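Local coordinates for protein light Chain (Clostridium botulinum, PDB 6BVD) that is the zinc metalloprotease light chain of botulinum neurotoxin type HA, which probably cleaves a SNARE protein of the nerve terminal, as its relatives do, at residues R99-E112 against K347-F360. Sequence-based numbering, arbitrary orientation.
Sequences RINSKPAGQILLEE and KIYSFTEFNLAYEF
In this clostridial neurotoxin zinc protease, the contact packs the turn after helix 83-100 and most of helix 104-115 against helix 353-360, the loop before it and the end of helix 338-348. Phe360 plugs that turn. Its ring edge meets two backbone carbonyls in plane: Phe360 CE1 lies 3.4 Å from Arg99 O and Phe360 CZ 3.5 Å from Ile100 O. Lys103 lays its side chain over one ring face in a CH-pi contact, with Lys103 CD 4.0 Å from the centroid of the Phe360 ring. The Arg99 guanidinium turns a face to Phe360 CD1 at the rim; its charge is paired with Asp221. Gly106 brings bare backbone to the ring edge, its N 3.9 Å from Phe360 CE2.

Further along, Ala105 CB sits 3.7 Å from Glu359 CG and also touches Leu356 CD2. The next layer is Phe351, which packs against Ile108, Leu109 and Glu112. Leu109 CD1 reaches Phe351 CD1, and Ile108 CG2 comes to Phe351 CZ at the ring edge, 4.0 Å away. The Glu112 side chain crosses that of Phe351 at about a right angle, with Glu112 CG 3.9 Å from Phe351 CZ. The chain of Glu112 then bends at chi2 (-76°), which carries its carboxylate to Lys347. There Lys347 NZ gives a salt bridge to Glu112 OE2 at 2.9 Å, on the syn side and 20° out of the carboxylate plane. Glu112 OE1 is held by Tyr238.

Water 1 joins Arg99 NH2 to Phe360 O, and water 2 joins Lys103 NZ to Glu359 O. Glu353 lies on the same helix and makes a weak hydrogen bond to the zinc ligand His228. Packing and bridging waters thus do most of the joining, and the Lys347-Glu112 pair is the one direct hydrogen bond between the segments.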
loop_
_atom_site.group_PDB
_atom_site.type_symbol
_atom_site.label_atom_id
_atom_site.label_comp_id
_atom_site.label_asym_id
_atom_site.label_seq_id
_atom_site.Cartn_x
_atom_site.Cartn_y
_atom_site.Cartn_z
ATOM N N ARG A 99 -5.929 -2.904 -2.970
ATOM C CA ARG A 99 -6.321 -1.794 -3.869
ATOM C C ARG A 99 -7.832 -1.529 -3.703
ATOM O O ARG A 99 -8.265 -0.404 -3.480
ATOM C CB ARG A 99 -5.939 -2.144 -5.320
ATOM C CG ARG A 99 -6.502 -1.170 -6.418
ATOM C CD ARG A 99 -5.462 -0.942 -7.491
ATOM N NE ARG A 99 -5.947 -0.087 -8.587
ATOM C CZ ARG A 99 -6.198 1.217 -8.488
ATOM N NH1 ARG A 99 -6.045 1.871 -7.333
ATOM N NH2 ARG A 99 -6.630 1.883 -9.563
ATOM N N ILE A 100 -8.633 -2.596 -3.747
ATOM C CA ILE A 100 -10.068 -2.465 -3.588
ATOM C C ILE A 100 -10.407 -1.821 -2.242
ATOM O O ILE A 100 -11.301 -0.956 -2.134
ATOM C CB ILE A 100 -10.776 -3.838 -3.713
ATOM C CG1 ILE A 100 -10.598 -4.415 -5.132
ATOM C CG2 ILE A 100 -12.217 -3.656 -3.403
ATOM C CD1 ILE A 100 -11.026 -5.899 -5.295
ATOM N N ASN A 101 -9.656 -2.198 -1.213
ATOM C CA ASN A 101 -9.918 -1.676 0.123
ATOM C C ASN A 101 -9.323 -0.274 0.325
ATOM O O ASN A 101 -9.376 0.234 1.428
ATOM C CB ASN A 101 -9.358 -2.648 1.206
ATOM C CG ASN A 101 -10.243 -2.729 2.443
ATOM O OD1 ASN A 101 -11.459 -2.549 2.369
ATOM N ND2 ASN A 101 -9.628 -3.020 3.607
ATOM N N SER A 102 -8.758 0.350 -0.719
ATOM C CA SER A 102 -8.090 1.663 -0.519
ATOM C C SER A 102 -9.028 2.844 -0.710
ATOM O O SER A 102 -8.665 3.992 -0.399
ATOM C CB SER A 102 -6.862 1.847 -1.445
ATOM O OG SER A 102 -7.273 2.050 -2.807
ATOM N N LYS A 103 -10.223 2.597 -1.215
ATOM C CA LYS A 103 -11.197 3.678 -1.348
ATOM C C LYS A 103 -12.529 3.254 -0.783
ATOM O O LYS A 103 -12.874 2.067 -0.859
ATOM C CB LYS A 103 -11.347 4.085 -2.820
ATOM C CG LYS A 103 -10.103 4.801 -3.349
ATOM C CD LYS A 103 -10.191 5.057 -4.846
ATOM C CE LYS A 103 -8.844 5.467 -5.393
ATOM N NZ LYS A 103 -8.370 6.740 -4.779
ATOM N N PRO A 104 -13.308 4.212 -0.263
ATOM C CA PRO A 104 -14.623 3.924 0.339
ATOM C C PRO A 104 -15.573 3.105 -0.525
ATOM O O PRO A 104 -16.200 2.161 -0.017
ATOM C CB PRO A 104 -15.200 5.324 0.590
ATOM C CG PRO A 104 -13.954 6.172 0.897
ATOM C CD PRO A 104 -12.889 5.617 -0.037
ATOM N N ALA A 105 -15.692 3.429 -1.815
ATOM C CA ALA A 105 -16.619 2.673 -2.664
ATOM C C ALA A 105 -16.282 1.179 -2.703
ATOM O O ALA A 105 -17.175 0.339 -2.792
ATOM C CB ALA A 105 -16.634 3.246 -4.101
ATOM N N GLY A 106 -14.997 0.852 -2.683
ATOM C CA GLY A 106 -14.541 -0.535 -2.677
ATOM C C GLY A 106 -14.562 -1.169 -1.289
ATOM O O GLY A 106 -14.638 -2.408 -1.154
ATOM N N GLN A 107 -14.414 -0.333 -0.265
ATOM C CA GLN A 107 -14.504 -0.812 1.118
ATOM C C GLN A 107 -15.908 -1.311 1.402
ATOM O O GLN A 107 -16.108 -2.358 2.036
ATOM C CB GLN A 107 -14.116 0.309 2.100
ATOM C CG GLN A 107 -12.642 0.645 2.080
ATOM C CD GLN A 107 -12.310 1.968 2.778
ATOM O OE1 GLN A 107 -13.170 2.602 3.389
ATOM N NE2 GLN A 107 -11.060 2.379 2.679
ATOM N N ILE A 108 -16.893 -0.577 0.896
ATOM C CA ILE A 108 -18.289 -0.918 1.089
ATOM C C ILE A 108 -18.580 -2.252 0.353
ATOM O O ILE A 108 -19.267 -3.137 0.892
ATOM C CB ILE A 108 -19.239 0.206 0.573
ATOM C CG1 ILE A 108 -18.963 1.550 1.247
ATOM C CG2 ILE A 108 -20.676 -0.163 0.835
ATOM C CD1 ILE A 108 -19.203 1.552 2.706
ATOM N N LEU A 109 -18.058 -2.407 -0.868
ATOM C CA LEU A 109 -18.192 -3.701 -1.587
ATOM C C LEU A 109 -17.633 -4.906 -0.773
ATOM O O LEU A 109 -18.302 -5.940 -0.616
ATOM C CB LEU A 109 -17.469 -3.639 -2.924
ATOM C CG LEU A 109 -17.414 -4.963 -3.705
ATOM C CD1 LEU A 109 -18.820 -5.470 -4.023
ATOM C CD2 LEU A 109 -16.660 -4.726 -5.002
ATOM N N LEU A 110 -16.424 -4.757 -0.242
ATOM C CA LEU A 110 -15.828 -5.860 0.522
ATOM C C LEU A 110 -16.582 -6.177 1.824
ATOM O O LEU A 110 -16.675 -7.381 2.198
ATOM C CB LEU A 110 -14.367 -5.576 0.818
ATOM C CG LEU A 110 -13.442 -5.559 -0.407
ATOM C CD1 LEU A 110 -11.949 -5.408 0.027
ATOM C CD2 LEU A 110 -13.633 -6.799 -1.266
ATOM N N GLU A 111 -17.140 -5.146 2.486
ATOM C CA GLU A 111 -17.999 -5.351 3.685
ATOM C C GLU A 111 -19.264 -6.164 3.344
ATOM O O GLU A 111 -19.716 -7.025 4.127
ATOM C CB GLU A 111 -18.407 -4.006 4.322
ATOM C CG GLU A 111 -17.280 -3.261 5.018
ATOM C CD GLU A 111 -17.553 -1.764 5.213
ATOM O OE1 GLU A 111 -18.718 -1.322 5.067
ATOM O OE2 GLU A 111 -16.586 -1.019 5.510
ATOM N N GLU A 112 -19.845 -5.913 2.167
ATOM C CA GLU A 112 -20.962 -6.727 1.713
ATOM C C GLU A 112 -20.566 -8.163 1.470
ATOM O O GLU A 112 -21.290 -9.070 1.853
ATOM C CB GLU A 112 -21.577 -6.154 0.408
ATOM C CG GLU A 112 -22.355 -4.888 0.635
ATOM C CD GLU A 112 -23.690 -5.159 1.260
ATOM O OE1 GLU A 112 -24.162 -6.296 1.175
ATOM O OE2 GLU A 112 -24.276 -4.250 1.848
ATOM N N LYS A 347 -29.652 -0.955 -3.385
ATOM C CA LYS A 347 -28.324 -1.132 -2.853
ATOM C C LYS A 347 -27.582 -2.273 -3.520
ATOM O O LYS A 347 -26.459 -2.108 -3.920
ATOM C CB LYS A 347 -28.374 -1.369 -1.350
ATOM C CG LYS A 347 -27.026 -1.567 -0.701
ATOM C CD LYS A 347 -27.089 -1.956 0.762
ATOM C CE LYS A 347 -27.392 -3.432 0.944
ATOM N NZ LYS A 347 -27.144 -3.938 2.311
ATOM N N ILE A 348 -28.242 -3.399 -3.707
ATOM C CA ILE A 348 -27.602 -4.522 -4.319
ATOM C C ILE A 348 -27.152 -4.148 -5.718
ATOM O O ILE A 348 -26.093 -4.501 -6.112
ATOM C CB ILE A 348 -28.535 -5.734 -4.375
ATOM C CG1 ILE A 348 -28.872 -6.218 -2.978
ATOM C CG2 ILE A 348 -27.935 -6.841 -5.187
ATOM C CD1 ILE A 348 -29.952 -7.246 -2.925
ATOM N N TYR A 349 -27.967 -3.422 -6.446
ATOM C CA TYR A 349 -27.661 -3.074 -7.806
ATOM C C TYR A 349 -26.932 -1.768 -7.971
ATOM O O TYR A 349 -26.746 -1.328 -9.048
ATOM C CB TYR A 349 -28.869 -3.211 -8.733
ATOM C CG TYR A 349 -29.141 -4.657 -8.927
ATOM C CD1 TYR A 349 -28.451 -5.388 -9.874
ATOM C CD2 TYR A 349 -30.016 -5.317 -8.096
ATOM C CE1 TYR A 349 -28.670 -6.731 -10.021
ATOM C CE2 TYR A 349 -30.240 -6.658 -8.233
ATOM C CZ TYR A 349 -29.561 -7.351 -9.199
ATOM O OH TYR A 349 -29.786 -8.690 -9.330
ATOM N N SER A 350 -26.608 -1.130 -6.866
ATOM C CA SER A 350 -25.738 0.025 -6.861
ATOM C C SER A 350 -24.285 -0.270 -7.218
ATOM O O SER A 350 -23.575 0.574 -7.659
ATOM C CB SER A 350 -25.848 0.799 -5.567
ATOM O OG SER A 350 -25.126 0.191 -4.560
ATOM N N PHE A 351 -23.846 -1.473 -6.952
ATOM C CA PHE A 351 -22.481 -1.863 -7.252
ATOM C C PHE A 351 -22.294 -2.197 -8.742
ATOM O O PHE A 351 -22.778 -3.222 -9.187
ATOM C CB PHE A 351 -22.097 -3.052 -6.396
ATOM C CG PHE A 351 -22.195 -2.765 -4.920
ATOM C CD1 PHE A 351 -21.157 -2.130 -4.282
ATOM C CD2 PHE A 351 -23.317 -3.130 -4.195
ATOM C CE1 PHE A 351 -21.226 -1.857 -2.887
ATOM C CE2 PHE A 351 -23.406 -2.881 -2.830
ATOM C CZ PHE A 351 -22.350 -2.230 -2.175
ATOM N N THR A 352 -21.610 -1.332 -9.493
ATOM C CA THR A 352 -21.471 -1.535 -10.940
ATOM C C THR A 352 -20.049 -1.251 -11.356
ATOM O O THR A 352 -19.362 -0.491 -10.687
ATOM C CB THR A 352 -22.433 -0.628 -11.744
ATOM O OG1 THR A 352 -22.075 0.760 -11.556
ATOM C CG2 THR A 352 -23.857 -0.839 -11.315
ATOM N N GLU A 353 -19.622 -1.830 -12.476
ATOM C CA GLU A 353 -18.292 -1.584 -13.020
ATOM C C GLU A 353 -18.134 -0.089 -13.382
ATOM O O GLU A 353 -17.103 0.526 -13.124
ATOM C CB GLU A 353 -18.042 -2.461 -14.240
ATOM C CG GLU A 353 -16.699 -2.219 -14.955
ATOM C CD GLU A 353 -16.499 -3.107 -16.171
ATOM O OE1 GLU A 353 -17.081 -4.229 -16.179
ATOM O OE2 GLU A 353 -15.781 -2.697 -17.134
ATOM N N PHE A 354 -19.173 0.467 -13.978
ATOM C CA PHE A 354 -19.179 1.880 -14.387
ATOM C C PHE A 354 -18.938 2.820 -13.190
ATOM O O PHE A 354 -18.112 3.739 -13.260
ATOM C CB PHE A 354 -20.519 2.225 -15.055
ATOM C CG PHE A 354 -20.590 3.670 -15.542
ATOM C CD1 PHE A 354 -19.969 4.044 -16.728
ATOM C CD2 PHE A 354 -21.248 4.636 -14.794
ATOM C CE1 PHE A 354 -20.021 5.382 -17.183
ATOM C CE2 PHE A 354 -21.301 5.971 -15.231
ATOM C CZ PHE A 354 -20.689 6.341 -16.438
ATOM N N ASN A 355 -19.675 2.611 -12.099
ATOM C CA ASN A 355 -19.561 3.480 -10.939
ATOM C C ASN A 355 -18.244 3.297 -10.194
ATOM O O ASN A 355 -17.661 4.278 -9.714
ATOM C CB ASN A 355 -20.736 3.269 -9.958
ATOM C CG ASN A 355 -20.746 4.312 -8.838
ATOM O OD1 ASN A 355 -20.968 5.510 -9.093
ATOM N ND2 ASN A 355 -20.503 3.877 -7.602
ATOM N N LEU A 356 -17.796 2.048 -10.057
ATOM C CA LEU A 356 -16.534 1.774 -9.362
ATOM C C LEU A 356 -15.358 2.323 -10.194
ATOM O O LEU A 356 -14.377 2.811 -9.652
ATOM C CB LEU A 356 -16.368 0.266 -9.082
ATOM C CG LEU A 356 -17.398 -0.284 -8.082
ATOM C CD1 LEU A 356 -17.331 -1.842 -8.011
ATOM C CD2 LEU A 356 -17.196 0.219 -6.702
ATOM N N ALA A 357 -15.473 2.273 -11.520
ATOM C CA ALA A 357 -14.411 2.808 -12.348
ATOM C C ALA A 357 -14.278 4.314 -12.118
ATOM O O ALA A 357 -13.173 4.835 -11.999
ATOM C CB ALA A 357 -14.685 2.518 -13.849
ATOM N N TYR A 358 -15.424 4.985 -12.009
ATOM C CA TYR A 358 -15.472 6.425 -11.762
ATOM C C TYR A 358 -14.884 6.750 -10.375
ATOM O O TYR A 358 -14.036 7.657 -10.204
ATOM C CB TYR A 358 -16.922 6.907 -11.852
ATOM C CG TYR A 358 -17.127 8.294 -11.298
ATOM C CD1 TYR A 358 -16.781 9.418 -12.040
ATOM C CD2 TYR A 358 -17.653 8.479 -10.028
ATOM C CE1 TYR A 358 -16.955 10.700 -11.528
ATOM C CE2 TYR A 358 -17.820 9.742 -9.507
ATOM C CZ TYR A 358 -17.472 10.846 -10.259
ATOM O OH TYR A 358 -17.649 12.098 -9.726
ATOM N N GLU A 359 -15.322 5.991 -9.382
ATOM C CA GLU A 359 -14.819 6.181 -8.007
ATOM C C GLU A 359 -13.309 5.934 -7.839
ATOM O O GLU A 359 -12.638 6.625 -7.048
ATOM C CB GLU A 359 -15.584 5.288 -7.029
ATOM C CG GLU A 359 -17.047 5.676 -6.800
ATOM C CD GLU A 359 -17.219 7.049 -6.154
ATOM O OE1 GLU A 359 -16.268 7.563 -5.524
ATOM O OE2 GLU A 359 -18.319 7.622 -6.268
ATOM N N PHE A 360 -12.775 4.987 -8.602
ATOM C CA PHE A 360 -11.361 4.647 -8.553
ATOM C C PHE A 360 -10.483 5.405 -9.573
ATOM O O PHE A 360 -9.249 5.235 -9.590
ATOM C CB PHE A 360 -11.207 3.149 -8.782
ATOM C CG PHE A 360 -11.396 2.310 -7.524
ATOM C CD1 PHE A 360 -10.301 1.807 -6.858
ATOM C CD2 PHE A 360 -12.645 2.093 -6.993
ATOM C CE1 PHE A 360 -10.460 1.051 -5.671
ATOM C CE2 PHE A 360 -12.807 1.325 -5.833
ATOM C CZ PHE A 360 -11.703 0.838 -5.161
HETATM O O HOH W 1 -7.118 4.472 -8.248
HETATM O O HOH W 2 -10.620 8.147 -6.448
HETATM O O HOH W 3 -14.764 5.881 -3.009
#